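Local coordinates for RagA protein (PDB 6SLN) that probably takes up substrates across the outer membrane of Porphyromonas gingivalis as a TonB-dependent receptor, a plugged beta-barrel, at residues A[169-174]-A[465-470]. Numbering follows the deposited sequence.
Sequences LDVVAT and DITNTR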
# COMPACT_ATOMS: atom_id res chain seq x y z
N LEU A 169 10.01 -19.54 12.56
CA LEU A 169 11.43 -19.39 12.84
C LEU A 169 11.87 -17.94 12.67
O LEU A 169 12.76 -17.48 13.38
CB LEU A 169 12.28 -20.32 11.95
CG LEU A 169 12.90 -21.52 12.68
CD1 LEU A 169 14.11 -22.12 11.96
CD2 LEU A 169 13.26 -21.20 14.14
N ASP A 170 11.24 -17.20 11.74
CA ASP A 170 11.55 -15.77 11.63
C ASP A 170 11.21 -15.04 12.92
O ASP A 170 11.99 -14.20 13.40
CB ASP A 170 10.79 -15.15 10.45
CG ASP A 170 11.18 -15.76 9.11
OD1 ASP A 170 12.39 -16.00 8.89
OD2 ASP A 170 10.27 -15.99 8.28
N VAL A 171 10.06 -15.35 13.52
CA VAL A 171 9.69 -14.70 14.77
C VAL A 171 10.64 -15.17 15.87
O VAL A 171 10.91 -14.43 16.83
CB VAL A 171 8.20 -14.99 15.09
CG1 VAL A 171 7.82 -14.56 16.50
CG2 VAL A 171 7.27 -14.29 14.08
N VAL A 172 11.18 -16.38 15.75
CA VAL A 172 12.17 -16.86 16.71
C VAL A 172 13.46 -16.04 16.60
O VAL A 172 14.08 -15.72 17.61
CB VAL A 172 12.44 -18.36 16.53
CG1 VAL A 172 13.66 -18.77 17.34
CG2 VAL A 172 11.25 -19.17 16.96
N ALA A 173 13.87 -15.69 15.37
CA ALA A 173 15.01 -14.79 15.18
C ALA A 173 14.80 -13.40 15.80
O ALA A 173 15.78 -12.73 16.15
CB ALA A 173 15.33 -14.65 13.69
N THR A 174 13.55 -12.92 15.91
CA THR A 174 13.31 -11.63 16.54
C THR A 174 13.37 -11.70 18.06
O THR A 174 13.12 -10.69 18.72
CB THR A 174 11.95 -11.04 16.12
OG1 THR A 174 10.87 -11.79 16.72
CG2 THR A 174 11.79 -11.02 14.58
N ASP A 465 0.63 -13.67 18.05
CA ASP A 465 1.89 -13.14 17.57
C ASP A 465 1.57 -12.25 16.39
O ASP A 465 0.93 -12.70 15.43
CB ASP A 465 2.84 -14.26 17.15
CG ASP A 465 3.45 -14.97 18.33
OD1 ASP A 465 2.96 -14.75 19.46
OD2 ASP A 465 4.40 -15.74 18.14
N ILE A 466 2.00 -11.00 16.45
CA ILE A 466 1.65 -10.02 15.43
C ILE A 466 2.94 -9.53 14.79
O ILE A 466 3.90 -9.18 15.48
CB ILE A 466 0.82 -8.87 16.02
CG1 ILE A 466 -0.44 -9.43 16.67
CG2 ILE A 466 0.45 -7.86 14.93
CD1 ILE A 466 -1.38 -8.34 17.20
N THR A 467 2.95 -9.53 13.47
CA THR A 467 4.05 -8.95 12.70
C THR A 467 3.46 -7.89 11.79
O THR A 467 2.51 -8.17 11.05
CB THR A 467 4.79 -10.01 11.86
OG1 THR A 467 5.08 -11.17 12.65
CG2 THR A 467 6.08 -9.42 11.32
N ASN A 468 4.01 -6.68 11.88
CA ASN A 468 3.74 -5.62 10.91
C ASN A 468 5.07 -5.12 10.38
O ASN A 468 5.93 -4.67 11.15
CB ASN A 468 2.96 -4.45 11.52
CG ASN A 468 1.52 -4.77 11.75
OD1 ASN A 468 0.73 -4.88 10.81
ND2 ASN A 468 1.15 -4.90 13.03
N THR A 469 5.22 -5.17 9.06
CA THR A 469 6.48 -4.86 8.42
C THR A 469 6.24 -3.85 7.32
O THR A 469 5.33 -4.02 6.50
CB THR A 469 7.12 -6.12 7.85
OG1 THR A 469 7.12 -7.13 8.87
CG2 THR A 469 8.54 -5.84 7.37
N ARG A 470 7.06 -2.82 7.31
CA ARG A 470 7.09 -1.87 6.21
C ARG A 470 8.44 -2.00 5.52
O ARG A 470 9.49 -1.98 6.18
CB ARG A 470 6.87 -0.44 6.71
CG ARG A 470 5.42 -0.18 7.14
CD ARG A 470 4.54 -0.04 5.92
NE ARG A 470 4.63 1.30 5.34
CZ ARG A 470 5.44 1.62 4.32
NH1 ARG A 470 6.22 0.70 3.77
NH2 ARG A 470 5.46 2.86 3.85
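Val171 reaches from the plug to the barrel wall and meets Asp465 and Thr467. This is the plug-in-barrel arrangement of TonB-dependent receptors: helix 169-173 belongs to the plug domain, and residues 465-470 lie on the barrel strand 456-475. Val171 is the residue of the helix that touches 465-470. Its two methyls go to different partners. CG1 lies anti to the backbone N, chi1 170°, and approaches the carboxylate of Asp465. Val171 CG1 comes 4.0 Å from Asp465 OD2. Val171 CG2, beside the backbone N, comes 4.1 Å from Thr467 OG1. Asp465 and Val171 cross at a slant, whereas the side chains of Thr467 and Val171 run past one another in opposite directions. Asp465 and Thr467 are two residues apart on the strand, and both CB atoms point toward the plug. Ile466, between them, points away and packs on His440 of the second subunit.

No hydrogen bond joins the two segments. The touch is van der Waals, methyl against oxygen, and it buries 89 Å² in all. The hydroxyl of Thr467 has a polar partner in the wall itself, a hydrogen bond with OE1 of Gln441 on the adjacent strand 435-450. Val171 also touches Gln441 and Asn443, so it packs against side chains of two neighbouring barrel strands.

The helix finishes close to the contact. Ala173 N bonds to Leu169 O at 2.9 Å. Beyond it, Thr174 turns its hydroxyl back on the last turn, and its OG1 donates to Val171 O over 2.6 Å. The C=O...OG1 angle is 124°. The donor, Thr174 OG1, is tilted 23° from the carbonyl plane of Val171.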